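Local coordinates for Mgp-operon protein 3 (Mycoplasma pneumoniae, PDB 6RJ1) that probably serves as a membrane-anchored surface adhesin, helping the pathogen attach to human cells, at residues A[5-10]-A[124-129]; A[614-619]-A[677-682]; A[498-503]-A[693-698]; A[237-242]-A[254-259]. All coordinates share one frame; numbering follows the deposited sequence.

Contact 1 of 4, residues A[5-10]-A[124-129]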
loop_
_atom_site.group_PDB
_atom_site.type_symbol
_atom_site.label_atom_id
_atom_site.label_comp_id
_atom_site.label_asym_id
_atom_site.label_seq_id
_atom_site.Cartn_x
_atom_site.Cartn_y
_atom_site.Cartn_z
ATOM N N THR A 5 -4.918 33.659 6.719
ATOM C CA THR A 5 -4.952 32.737 7.858
ATOM C C THR A 5 -4.457 31.373 7.428
ATOM O O THR A 5 -4.624 31.003 6.268
ATOM C CB THR A 5 -6.373 32.634 8.448
ATOM O OG1 THR A 5 -7.302 32.362 7.397
ATOM C CG2 THR A 5 -6.789 33.883 9.240
ATOM N N TYR A 6 -3.847 30.627 8.366
ATOM C CA TYR A 6 -3.323 29.273 8.148
ATOM C C TYR A 6 -4.090 28.324 9.056
ATOM O O TYR A 6 -4.177 28.572 10.257
ATOM C CB TYR A 6 -1.809 29.186 8.459
ATOM C CG TYR A 6 -0.959 30.213 7.746
ATOM C CD1 TYR A 6 -0.430 29.957 6.483
ATOM C CD2 TYR A 6 -0.677 31.446 8.335
ATOM C CE1 TYR A 6 0.343 30.910 5.816
ATOM C CE2 TYR A 6 0.095 32.406 7.676
ATOM C CZ TYR A 6 0.604 32.131 6.417
ATOM O OH TYR A 6 1.365 33.068 5.762
ATOM N N LEU A 7 -4.661 27.256 8.492
ATOM C CA LEU A 7 -5.441 26.289 9.257
ATOM C C LEU A 7 -4.555 25.191 9.822
ATOM O O LEU A 7 -3.811 24.560 9.064
ATOM C CB LEU A 7 -6.543 25.702 8.359
ATOM C CG LEU A 7 -7.983 25.691 8.873
ATOM C CD1 LEU A 7 -8.376 27.013 9.483
ATOM C CD2 LEU A 7 -8.938 25.383 7.745
ATOM N N LEU A 8 -4.619 24.974 11.149
ATOM C CA LEU A 8 -3.847 23.929 11.819
ATOM C C LEU A 8 -4.760 22.966 12.562
ATOM O O LEU A 8 -5.712 23.397 13.209
ATOM C CB LEU A 8 -2.761 24.489 12.763
ATOM C CG LEU A 8 -1.507 25.176 12.158
ATOM C CD1 LEU A 8 -0.545 25.585 13.251
ATOM C CD2 LEU A 8 -0.749 24.275 11.187
ATOM N N GLN A 9 -4.475 21.658 12.453
ATOM C CA GLN A 9 -5.255 20.627 13.121
ATOM C C GLN A 9 -4.729 20.306 14.513
ATOM O O GLN A 9 -3.520 20.321 14.744
ATOM C CB GLN A 9 -5.273 19.346 12.277
ATOM C CG GLN A 9 -6.356 18.339 12.677
ATOM C CD GLN A 9 -6.207 17.019 11.970
ATOM O OE1 GLN A 9 -5.760 16.940 10.824
ATOM N NE2 GLN A 9 -6.591 15.945 12.642
ATOM N N ASP A 10 -5.660 20.024 15.433
ATOM C CA ASP A 10 -5.459 19.527 16.790
ATOM C C ASP A 10 -6.646 18.588 17.030
ATOM O O ASP A 10 -7.743 19.035 17.407
ATOM C CB ASP A 10 -5.354 20.640 17.846
ATOM C CG ASP A 10 -5.009 20.132 19.245
ATOM O OD1 ASP A 10 -4.492 18.987 19.360
ATOM O OD2 ASP A 10 -5.244 20.879 20.223
ATOM N N ALA A 124 -13.354 34.507 9.845
ATOM C CA ALA A 124 -12.639 33.260 9.528
ATOM C C ALA A 124 -13.232 32.043 10.252
ATOM O O ALA A 124 -12.527 31.290 10.934
ATOM C CB ALA A 124 -11.139 33.397 9.780
ATOM N N THR A 125 -14.554 31.876 10.110
ATOM C CA THR A 125 -15.308 30.777 10.714
ATOM C C THR A 125 -15.914 29.903 9.622
ATOM O O THR A 125 -15.920 30.293 8.452
ATOM C CB THR A 125 -16.357 31.293 11.715
ATOM O OG1 THR A 125 -17.314 32.083 11.024
ATOM C CG2 THR A 125 -15.751 32.086 12.868
ATOM N N TRP A 126 -16.406 28.713 10.007
ATOM C CA TRP A 126 -16.994 27.744 9.082
ATOM C C TRP A 126 -18.366 27.298 9.539
ATOM O O TRP A 126 -18.567 27.016 10.720
ATOM C CB TRP A 126 -16.069 26.536 8.906
ATOM C CG TRP A 126 -14.740 26.893 8.320
ATOM C CD1 TRP A 126 -13.597 27.190 8.999
ATOM C CD2 TRP A 126 -14.430 27.036 6.929
ATOM N NE1 TRP A 126 -12.589 27.496 8.118
ATOM C CE2 TRP A 126 -13.071 27.402 6.839
ATOM C CE3 TRP A 126 -15.165 26.866 5.744
ATOM C CZ2 TRP A 126 -12.432 27.610 5.610
ATOM C CZ3 TRP A 126 -14.537 27.088 4.529
ATOM C CH2 TRP A 126 -13.183 27.442 4.468
ATOM N N VAL A 127 -19.304 27.223 8.588
ATOM C CA VAL A 127 -20.686 26.788 8.798
ATOM C C VAL A 127 -20.828 25.416 8.140
ATOM O O VAL A 127 -20.321 25.227 7.033
ATOM C CB VAL A 127 -21.683 27.842 8.223
ATOM C CG1 VAL A 127 -23.110 27.309 8.154
ATOM C CG2 VAL A 127 -21.644 29.122 9.043
ATOM N N PHE A 128 -21.476 24.456 8.828
ATOM C CA PHE A 128 -21.691 23.110 8.294
ATOM C C PHE A 128 -22.750 23.143 7.185
ATOM O O PHE A 128 -23.835 23.689 7.393
ATOM C CB PHE A 128 -22.059 22.114 9.422
ATOM C CG PHE A 128 -22.450 20.723 8.966
ATOM C CD1 PHE A 128 -21.486 19.815 8.534
ATOM C CD2 PHE A 128 -23.782 20.321 8.968
ATOM C CE1 PHE A 128 -21.845 18.542 8.103
ATOM C CE2 PHE A 128 -24.142 19.041 8.538
ATOM C CZ PHE A 128 -23.171 18.159 8.114
ATOM N N GLU A 129 -22.420 22.600 6.005
ATOM C CA GLU A 129 -23.350 22.552 4.876
ATOM C C GLU A 129 -24.062 21.211 4.835
ATOM O O GLU A 129 -25.271 21.160 5.023
ATOM C CB GLU A 129 -22.633 22.804 3.539
ATOM C CG GLU A 129 -22.306 24.252 3.266
ATOM C CD GLU A 129 -22.670 24.725 1.871
ATOM O OE1 GLU A 129 -22.166 24.141 0.880
ATOM O OE2 GLU A 129 -23.462 25.689 1.772
#
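Leu7 and Trp126 reach toward each other across two diverging chains, the leucine presenting its CD2 methyl to the pyrrole side of the indole. Leu7 CD2 lies 4.2 Å from Trp126 NE1, set obliquely to the ring. Trp126 CG stands beside its own backbone N (chi1 -62°), which turns the NE1 side of the indole to Leu7. Where the chains come nearest, Thr5 CG2 faces Ala124 CB at 4.4 Å, methyl to methyl. Strand 6-10 is an edge strand, within this chain, of a small three-stranded antiparallel sheet, whereas strand 125-135 is the last strand of the antiparallel meander 40-48, 52-59, 114-121, 125-135 and has 487-492 as its parallel neighbour in a larger mixed sheet. The contact therefore joins two sheets through side chains alone, and loosely. Around it Trp126 rests on Phe118 and Ala120 of strand 114-121, Leu7 packs also on Leu14 and Pro16, and Trp45 and Arg47 of strand 40-48 touch Leu7 and Trp126 respectively.

Contact 2 of 4, residues A[614-619]-A[677-682]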
loop_
_atom_site.group_PDB
_atom_site.type_symbol
_atom_site.label_atom_id
_atom_site.label_comp_id
_atom_site.label_asym_id
_atom_site.label_seq_id
_atom_site.Cartn_x
_atom_site.Cartn_y
_atom_site.Cartn_z
ATOM N N THR A 614 29.798 -19.963 -9.088
ATOM C CA THR A 614 29.149 -18.656 -9.025
ATOM C C THR A 614 27.644 -18.854 -9.129
ATOM O O THR A 614 27.148 -19.315 -10.157
ATOM C CB THR A 614 29.751 -17.626 -10.026
ATOM O OG1 THR A 614 28.833 -16.547 -10.201
ATOM C CG2 THR A 614 30.081 -18.214 -11.394
ATOM N N PHE A 615 26.925 -18.540 -8.043
ATOM C CA PHE A 615 25.477 -18.691 -7.986
ATOM C C PHE A 615 24.729 -17.449 -8.459
ATOM O O PHE A 615 25.327 -16.391 -8.650
ATOM C CB PHE A 615 25.008 -19.136 -6.584
ATOM C CG PHE A 615 25.478 -18.307 -5.408
ATOM C CD1 PHE A 615 24.858 -17.100 -5.093
ATOM C CD2 PHE A 615 26.495 -18.764 -4.577
ATOM C CE1 PHE A 615 25.285 -16.338 -3.999
ATOM C CE2 PHE A 615 26.921 -18.004 -3.479
ATOM C CZ PHE A 615 26.312 -16.797 -3.197
ATOM N N ALA A 616 23.413 -17.605 -8.674
ATOM C CA ALA A 616 22.446 -16.580 -9.065
ATOM C C ALA A 616 21.074 -17.107 -8.660
ATOM O O ALA A 616 20.849 -18.328 -8.669
ATOM C CB ALA A 616 22.493 -16.334 -10.566
ATOM N N TYR A 617 20.169 -16.203 -8.266
ATOM C CA TYR A 617 18.829 -16.613 -7.856
ATOM C C TYR A 617 17.792 -16.458 -8.989
ATOM O O TYR A 617 16.609 -16.684 -8.773
ATOM C CB TYR A 617 18.413 -15.906 -6.556
ATOM C CG TYR A 617 19.068 -16.506 -5.330
ATOM C CD1 TYR A 617 18.557 -17.656 -4.733
ATOM C CD2 TYR A 617 20.200 -15.927 -4.766
ATOM C CE1 TYR A 617 19.152 -18.210 -3.601
ATOM C CE2 TYR A 617 20.808 -16.475 -3.635
ATOM C CZ TYR A 617 20.278 -17.616 -3.054
ATOM O OH TYR A 617 20.871 -18.170 -1.942
ATOM N N VAL A 618 18.264 -16.137 -10.206
ATOM C CA VAL A 618 17.449 -15.950 -11.413
ATOM C C VAL A 618 17.824 -16.975 -12.481
ATOM O O VAL A 618 18.961 -17.457 -12.507
ATOM C CB VAL A 618 17.518 -14.521 -12.008
ATOM C CG1 VAL A 618 16.160 -14.085 -12.524
ATOM C CG2 VAL A 618 18.069 -13.502 -11.021
ATOM N N THR A 619 16.881 -17.267 -13.389
ATOM C CA THR A 619 17.061 -18.217 -14.481
ATOM C C THR A 619 18.081 -17.738 -15.519
ATOM O O THR A 619 18.042 -16.573 -15.922
ATOM C CB THR A 619 15.711 -18.601 -15.111
ATOM O OG1 THR A 619 15.937 -19.559 -16.142
ATOM C CG2 THR A 619 14.936 -17.403 -15.672
ATOM N N PHE A 677 20.945 -8.845 -10.663
ATOM C CA PHE A 677 21.610 -8.106 -11.731
ATOM C C PHE A 677 22.117 -9.087 -12.754
ATOM O O PHE A 677 22.487 -10.205 -12.393
ATOM C CB PHE A 677 22.792 -7.289 -11.172
ATOM C CG PHE A 677 22.403 -6.116 -10.301
ATOM C CD1 PHE A 677 22.148 -6.290 -8.944
ATOM C CD2 PHE A 677 22.321 -4.835 -10.831
ATOM C CE1 PHE A 677 21.777 -5.206 -8.139
ATOM C CE2 PHE A 677 21.955 -3.749 -10.025
ATOM C CZ PHE A 677 21.679 -3.943 -8.682
ATOM N N ASN A 678 22.136 -8.679 -14.031
ATOM C CA ASN A 678 22.645 -9.520 -15.110
ATOM C C ASN A 678 24.176 -9.573 -15.071
ATOM O O ASN A 678 24.808 -8.690 -14.481
ATOM C CB ASN A 678 22.117 -9.056 -16.483
ATOM C CG ASN A 678 22.436 -7.638 -16.910
ATOM O OD1 ASN A 678 23.433 -7.026 -16.514
ATOM N ND2 ASN A 678 21.592 -7.086 -17.768
ATOM N N PHE A 679 24.772 -10.603 -15.691
ATOM C CA PHE A 679 26.225 -10.752 -15.732
ATOM C C PHE A 679 26.802 -10.118 -17.009
ATOM O O PHE A 679 27.521 -10.766 -17.781
ATOM C CB PHE A 679 26.644 -12.218 -15.517
ATOM C CG PHE A 679 26.267 -12.757 -14.158
ATOM C CD1 PHE A 679 27.041 -12.473 -13.037
ATOM C CD2 PHE A 679 25.129 -13.532 -13.992
ATOM C CE1 PHE A 679 26.680 -12.959 -11.775
ATOM C CE2 PHE A 679 24.771 -14.022 -12.732
ATOM C CZ PHE A 679 25.547 -13.730 -11.631
ATOM N N LYS A 680 26.462 -8.830 -17.214
ATOM C CA LYS A 680 26.874 -7.994 -18.340
ATOM C C LYS A 680 27.699 -6.805 -17.826
ATOM O O LYS A 680 27.438 -6.324 -16.721
ATOM C CB LYS A 680 25.634 -7.490 -19.097
ATOM C CG LYS A 680 24.815 -8.587 -19.763
ATOM C CD LYS A 680 23.618 -8.030 -20.527
ATOM C CE LYS A 680 23.270 -8.864 -21.741
ATOM N NZ LYS A 680 22.683 -10.183 -21.384
ATOM N N LEU A 681 28.691 -6.322 -18.617
ATOM C CA LEU A 681 29.517 -5.176 -18.201
ATOM C C LEU A 681 28.661 -3.928 -17.968
ATOM O O LEU A 681 28.868 -3.221 -16.977
ATOM C CB LEU A 681 30.696 -4.924 -19.148
ATOM C CG LEU A 681 31.944 -5.729 -18.805
ATOM C CD1 LEU A 681 32.359 -6.628 -19.956
ATOM C CD2 LEU A 681 33.072 -4.827 -18.376
ATOM N N ASN A 682 27.637 -3.726 -18.831
ATOM C CA ASN A 682 26.600 -2.689 -18.687
ATOM C C ASN A 682 25.555 -3.311 -17.751
ATOM O O ASN A 682 24.476 -3.723 -18.194
ATOM C CB ASN A 682 25.980 -2.275 -20.053
ATOM C CG ASN A 682 26.169 -3.267 -21.196
ATOM O OD1 ASN A 682 27.197 -3.260 -21.889
ATOM N ND2 ASN A 682 25.182 -4.142 -21.397
#
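Thr614 opens the contact by turning its hydroxyl toward the ring of Phe679: OG1 is anti to the threonine's own backbone N (chi1 162°) and comes no closer than 4.5 Å to Phe679 CE1, a loose, oblique approach. At the next residue the direction changes. The side chain of Phe615 points away from segment 677-682, and its backbone takes over, with Phe615 O 4.0 Å from Phe679 CZ and oblique to the ring. Ala616 faces the phenylalanine again and supplies the apolar part of the contact, its CB sitting 3.9 Å from Phe679 CE2 and, being near the ring plane, at the edge of the ring. Beyond it the chain leaves its short strand. All three approaches thus converge on the far end of one ring, whose CG stands beside the backbone N of Phe679 (chi1 -63°). Behind that ring the backbone folds sharply, Lys680 N making a weak bond of 3.2 Å to Asn678 O, and Asn678 is also bonded to Glu684 through both its backbone and its OD1. On the other side, Ala616 pairs with Phe609. The pattern is that of a short beta hairpin, 609-611 with 614-616, meeting an exposed aromatic residue at the centre of an inverse gamma turn.

Contact 3 of 4, residues A[498-503]-A[693-698]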
loop_
_atom_site.group_PDB
_atom_site.type_symbol
_atom_site.label_atom_id
_atom_site.label_comp_id
_atom_site.label_asym_id
_atom_site.label_seq_id
_atom_site.Cartn_x
_atom_site.Cartn_y
_atom_site.Cartn_z
ATOM N N LEU A 498 -6.224 -1.326 -14.229
ATOM C CA LEU A 498 -5.208 -0.290 -14.369
ATOM C C LEU A 498 -4.224 -0.673 -15.462
ATOM O O LEU A 498 -4.141 -1.845 -15.849
ATOM C CB LEU A 498 -4.455 -0.075 -13.035
ATOM C CG LEU A 498 -5.294 0.308 -11.803
ATOM C CD1 LEU A 498 -4.442 0.431 -10.585
ATOM C CD2 LEU A 498 -6.050 1.613 -12.002
ATOM N N ASN A 499 -3.516 0.327 -15.989
ATOM C CA ASN A 499 -2.465 0.117 -16.967
ATOM C C ASN A 499 -1.208 -0.125 -16.137
ATOM O O ASN A 499 -0.869 0.683 -15.267
ATOM C CB ASN A 499 -2.315 1.329 -17.878
ATOM C CG ASN A 499 -1.321 1.184 -19.006
ATOM O OD1 ASN A 499 -0.496 0.264 -19.065
ATOM N ND2 ASN A 499 -1.377 2.109 -19.934
ATOM N N TRP A 500 -0.576 -1.282 -16.353
ATOM C CA TRP A 500 0.615 -1.720 -15.632
ATOM C C TRP A 500 1.902 -1.358 -16.386
ATOM O O TRP A 500 3.004 -1.640 -15.915
ATOM C CB TRP A 500 0.500 -3.223 -15.310
ATOM C CG TRP A 500 -0.612 -3.503 -14.338
ATOM C CD1 TRP A 500 -1.945 -3.620 -14.620
ATOM C CD2 TRP A 500 -0.491 -3.621 -12.916
ATOM N NE1 TRP A 500 -2.663 -3.803 -13.460
ATOM C CE2 TRP A 500 -1.793 -3.806 -12.397
ATOM C CE3 TRP A 500 0.598 -3.609 -12.028
ATOM C CZ2 TRP A 500 -2.038 -3.954 -11.024
ATOM C CZ3 TRP A 500 0.355 -3.765 -10.672
ATOM C CH2 TRP A 500 -0.952 -3.917 -10.181
ATOM N N GLY A 501 1.734 -0.686 -17.524
ATOM C CA GLY A 501 2.823 -0.242 -18.380
ATOM C C GLY A 501 2.783 -0.943 -19.714
ATOM O O GLY A 501 2.801 -0.299 -20.763
ATOM N N THR A 502 2.750 -2.283 -19.668
ATOM C CA THR A 502 2.665 -3.175 -20.828
ATOM C C THR A 502 1.576 -4.209 -20.539
ATOM O O THR A 502 1.229 -4.423 -19.371
ATOM C CB THR A 502 4.026 -3.858 -21.129
ATOM O OG1 THR A 502 4.494 -4.553 -19.972
ATOM C CG2 THR A 502 5.089 -2.888 -21.617
ATOM N N ASP A 503 1.052 -4.870 -21.591
ATOM C CA ASP A 503 0.045 -5.918 -21.418
ATOM C C ASP A 503 0.661 -7.124 -20.699
ATOM O O ASP A 503 -0.020 -7.788 -19.909
ATOM C CB ASP A 503 -0.581 -6.335 -22.758
ATOM C CG ASP A 503 -1.763 -7.284 -22.610
ATOM O OD1 ASP A 503 -2.713 -6.948 -21.844
ATOM O OD2 ASP A 503 -1.744 -8.360 -23.259
ATOM N N LEU A 693 5.965 -3.536 -6.126
ATOM C CA LEU A 693 5.446 -2.791 -7.263
ATOM C C LEU A 693 4.682 -1.526 -6.899
ATOM O O LEU A 693 3.610 -1.593 -6.282
ATOM C CB LEU A 693 4.584 -3.707 -8.144
ATOM C CG LEU A 693 5.105 -4.059 -9.536
ATOM C CD1 LEU A 693 6.485 -4.723 -9.491
ATOM C CD2 LEU A 693 4.119 -4.960 -10.242
ATOM N N LEU A 694 5.228 -0.365 -7.312
ATOM C CA LEU A 694 4.555 0.906 -7.133
ATOM C C LEU A 694 3.685 1.150 -8.363
ATOM O O LEU A 694 4.136 1.010 -9.491
ATOM C CB LEU A 694 5.523 2.076 -6.894
ATOM C CG LEU A 694 4.836 3.398 -6.458
ATOM C CD1 LEU A 694 4.660 3.470 -4.937
ATOM C CD2 LEU A 694 5.579 4.601 -6.979
ATOM N N VAL A 695 2.430 1.472 -8.115
ATOM C CA VAL A 695 1.394 1.769 -9.091
ATOM C C VAL A 695 1.091 3.267 -8.930
ATOM O O VAL A 695 0.926 3.753 -7.808
ATOM C CB VAL A 695 0.160 0.861 -8.807
ATOM C CG1 VAL A 695 -1.072 1.319 -9.561
ATOM C CG2 VAL A 695 0.468 -0.597 -9.131
ATOM N N TYR A 696 1.082 4.003 -10.038
ATOM C CA TYR A 696 0.830 5.449 -10.038
ATOM C C TYR A 696 0.090 5.845 -11.308
ATOM O O TYR A 696 0.084 5.083 -12.277
ATOM C CB TYR A 696 2.150 6.242 -9.900
ATOM C CG TYR A 696 3.135 6.014 -11.032
ATOM C CD1 TYR A 696 4.014 4.930 -11.013
ATOM C CD2 TYR A 696 3.194 6.884 -12.118
ATOM C CE1 TYR A 696 4.903 4.701 -12.059
ATOM C CE2 TYR A 696 4.090 6.671 -13.164
ATOM C CZ TYR A 696 4.936 5.572 -13.136
ATOM O OH TYR A 696 5.816 5.344 -14.170
ATOM N N GLY A 697 -0.505 7.030 -11.306
ATOM C CA GLY A 697 -1.211 7.519 -12.480
ATOM C C GLY A 697 -1.995 8.795 -12.294
ATOM O O GLY A 697 -2.138 9.309 -11.178
ATOM N N ILE A 698 -2.482 9.312 -13.430
ATOM C CA ILE A 698 -3.328 10.492 -13.560
ATOM C C ILE A 698 -4.697 10.011 -14.071
ATOM O O ILE A 698 -4.752 9.164 -14.969
ATOM C CB ILE A 698 -2.669 11.603 -14.440
ATOM C CG1 ILE A 698 -3.475 12.920 -14.371
ATOM C CG2 ILE A 698 -2.388 11.146 -15.909
ATOM C CD1 ILE A 698 -2.761 14.139 -14.926
#
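Trp500 and Val695 mark the nearest backbone approach, with CA atoms 7.5 Å apart, so irregular chain and strand are joined by side chains and not by strand pairing. Val695 works with both methyls. Its CG1, anti to the valine's backbone N (chi1 167°), meets Leu498 CD1 at 3.6 Å, the two side chains crossing at about a right angle. Its CG2 turns to the six-membered ring of Trp500, 3.5 Å from CZ3 and 3.8 Å from CH2 of that indole, approaching obliquely. Leu693, two residues earlier and on the same side of the strand, brings CD2 to 4.0 Å from Trp500 CZ3, so that this one corner of the indole touches both residues. At Asn499 the chain bends in an Asx turn: Gly501 N gives a 2.9 Å bond to Asn499 OD1, with an N-H...O angle of 152°, the donor lying above the carbonyl plane. This turn leads to Thr502, the N-cap of helix 503-511. Strand 693-699 lies between strands 549-563 and 723-732, antiparallel to both, while strand 496-498 runs parallel beside 723-732. Ser730, Thr728 and Thr726 of that strand bond Trp500 O, Asn499 N and Asn499 ND2. Tyr538, at the start of strand 538-546, touches Leu498, Trp500 and Val695 alike.

Contact 4 of 4, residues A[237-242]-A[254-259]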
loop_
_atom_site.group_PDB
_atom_site.type_symbol
_atom_site.label_atom_id
_atom_site.label_comp_id
_atom_site.label_asym_id
_atom_site.label_seq_id
_atom_site.Cartn_x
_atom_site.Cartn_y
_atom_site.Cartn_z
ATOM N N PRO A 237 -5.569 -11.662 15.246
ATOM C CA PRO A 237 -5.175 -11.519 16.654
ATOM C C PRO A 237 -4.297 -10.281 16.832
ATOM O O PRO A 237 -3.702 -9.789 15.868
ATOM C CB PRO A 237 -4.407 -12.811 16.948
ATOM C CG PRO A 237 -4.026 -13.382 15.605
ATOM C CD PRO A 237 -4.634 -12.540 14.517
ATOM N N VAL A 238 -4.230 -9.765 18.067
ATOM C CA VAL A 238 -3.379 -8.611 18.411
ATOM C C VAL A 238 -1.913 -9.079 18.425
ATOM O O VAL A 238 -1.005 -8.295 18.176
ATOM C CB VAL A 238 -3.777 -7.928 19.750
ATOM C CG1 VAL A 238 -4.605 -6.670 19.535
ATOM C CG2 VAL A 238 -4.432 -8.889 20.744
ATOM N N TYR A 239 -1.717 -10.383 18.678
ATOM C CA TYR A 239 -0.433 -11.074 18.735
ATOM C C TYR A 239 0.039 -11.480 17.349
ATOM O O TYR A 239 -0.770 -11.822 16.477
ATOM C CB TYR A 239 -0.519 -12.314 19.646
ATOM C CG TYR A 239 -1.347 -12.085 20.888
ATOM C CD1 TYR A 239 -0.806 -11.449 22.003
ATOM C CD2 TYR A 239 -2.684 -12.470 20.940
ATOM C CE1 TYR A 239 -1.578 -11.195 23.138
ATOM C CE2 TYR A 239 -3.465 -12.225 22.070
ATOM C CZ TYR A 239 -2.905 -11.591 23.171
ATOM O OH TYR A 239 -3.671 -11.350 24.286
ATOM N N GLU A 240 1.361 -11.443 17.155
ATOM C CA GLU A 240 2.035 -11.836 15.920
ATOM C C GLU A 240 3.366 -12.527 16.252
ATOM O O GLU A 240 4.023 -12.130 17.219
ATOM C CB GLU A 240 2.193 -10.660 14.935
ATOM C CG GLU A 240 2.915 -9.435 15.478
ATOM C CD GLU A 240 3.481 -8.549 14.389
ATOM O OE1 GLU A 240 4.289 -9.054 13.576
ATOM O OE2 GLU A 240 3.117 -7.353 14.343
ATOM N N PRO A 241 3.760 -13.590 15.503
ATOM C CA PRO A 241 4.995 -14.314 15.855
ATOM C C PRO A 241 6.305 -13.596 15.544
ATOM O O PRO A 241 6.371 -12.780 14.621
ATOM C CB PRO A 241 4.869 -15.618 15.068
ATOM C CG PRO A 241 4.056 -15.263 13.893
ATOM C CD PRO A 241 3.087 -14.210 14.339
ATOM N N LEU A 242 7.359 -13.935 16.310
ATOM C CA LEU A 242 8.708 -13.402 16.125
ATOM C C LEU A 242 9.357 -14.080 14.925
ATOM O O LEU A 242 10.144 -13.452 14.214
ATOM C CB LEU A 242 9.556 -13.638 17.378
ATOM C CG LEU A 242 9.284 -12.712 18.546
ATOM C CD1 LEU A 242 9.669 -13.369 19.834
ATOM C CD2 LEU A 242 10.034 -11.395 18.394
ATOM N N SER A 254 -9.065 -22.180 13.572
ATOM C CA SER A 254 -9.557 -23.161 14.545
ATOM C C SER A 254 -8.496 -23.510 15.594
ATOM O O SER A 254 -8.792 -23.426 16.785
ATOM C CB SER A 254 -10.072 -24.416 13.851
ATOM O OG SER A 254 -10.808 -25.215 14.766
ATOM N N SER A 255 -7.253 -23.829 15.156
ATOM C CA SER A 255 -6.127 -24.122 16.049
ATOM C C SER A 255 -5.787 -22.916 16.930
ATOM O O SER A 255 -5.449 -23.100 18.104
ATOM C CB SER A 255 -4.899 -24.545 15.258
ATOM O OG SER A 255 -5.084 -25.824 14.679
ATOM N N TRP A 256 -5.907 -21.687 16.373
ATOM C CA TRP A 256 -5.668 -20.454 17.109
ATOM C C TRP A 256 -6.700 -20.326 18.227
ATOM O O TRP A 256 -6.323 -20.281 19.393
ATOM C CB TRP A 256 -5.701 -19.223 16.183
ATOM C CG TRP A 256 -5.306 -17.957 16.893
ATOM C CD1 TRP A 256 -6.141 -17.044 17.467
ATOM C CD2 TRP A 256 -3.974 -17.542 17.220
ATOM N NE1 TRP A 256 -5.411 -16.064 18.094
ATOM C CE2 TRP A 256 -4.077 -16.342 17.956
ATOM C CE3 TRP A 256 -2.698 -18.063 16.951
ATOM C CZ2 TRP A 256 -2.952 -15.654 18.430
ATOM C CZ3 TRP A 256 -1.585 -17.380 17.414
ATOM C CH2 TRP A 256 -1.717 -16.179 18.126
ATOM N N LYS A 257 -7.996 -20.336 17.865
ATOM C CA LYS A 257 -9.144 -20.231 18.764
ATOM C C LYS A 257 -9.122 -21.289 19.875
ATOM O O LYS A 257 -9.301 -20.946 21.044
ATOM C CB LYS A 257 -10.446 -20.332 17.946
ATOM C CG LYS A 257 -11.727 -20.014 18.713
ATOM C CD LYS A 257 -12.976 -20.314 17.881
ATOM C CE LYS A 257 -13.471 -19.119 17.093
ATOM N NZ LYS A 257 -14.580 -19.484 16.174
ATOM N N ASN A 258 -8.885 -22.559 19.511
ATOM C CA ASN A 258 -8.897 -23.686 20.442
ATOM C C ASN A 258 -7.705 -23.767 21.395
ATOM O O ASN A 258 -7.892 -24.225 22.527
ATOM C CB ASN A 258 -9.055 -25.014 19.694
ATOM C CG ASN A 258 -10.336 -25.156 18.889
ATOM O OD1 ASN A 258 -11.302 -24.388 19.030
ATOM N ND2 ASN A 258 -10.361 -26.152 18.010
ATOM N N SER A 259 -6.486 -23.371 20.957
ATOM C CA SER A 259 -5.313 -23.499 21.829
ATOM C C SER A 259 -4.312 -22.341 21.779
ATOM O O SER A 259 -4.074 -21.706 22.809
ATOM C CB SER A 259 -4.591 -24.819 21.564
ATOM O OG SER A 259 -4.139 -24.922 20.223
#
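Trp256 alone carries the helix side of this contact, inserting its indole against Pro237 and Tyr239. Before it in the helix, Ser254 O accepts the N-H of Asn258 at 2.9 Å in a regular helical turn. Ser255 O is gripped twice, by Ser259 N at 3.0 Å and, in the carbonyl plane, by Ser259 OG at 3.1 Å. At Trp256 the CG atom is anti to the backbone N (chi1 -174°), carrying the indole off the helix surface toward segment 237-242. Pro237 lies over one face of it, with CG 3.6 Å above the indole plane and offset toward the rim, and CB 3.5 Å from Trp256 CZ2. Tyr239 comes instead to the indole's edge, its CD2 near the ring plane and 4.1 Å from the same CZ2; the two aromatic side chains cross at about a right angle. From Trp256 to Ser259 the helix has a wider pi-type turn. Further along helix 253-267, Ala264 touches both Trp256 and Tyr239, so strand and helix pack over more than one turn. Strand 239-241 pairs with 356-358, and Glu240, whose CB points away from segment 254-259, is salt-bridged to Arg227.

In the fold
All four contacts are made by van der Waals packing, almost wholly through side chains and without hydrogen bonds between the segments, but they differ in depth. Contact 3, whose centre is about 14 Å from that of the chain, is fully buried and aliphatic-aromatic, with the largest interface. Contact 4 is also buried, though farther out, and is the only one in which a helical residue does the touching. Contacts 1 and 2, each centred about 30 Å from the chain's centre, lie on opposite sides of it: contact 1 is a sparse sheet-to-sheet meeting at the surface, contact 2 a single exposed ring against a hairpin. No two contacts touch or share a strand or helix. In sequence, contact 1 closes first, then contact 4, both before contact 3 opens; contact 2 falls between contact 3's segments.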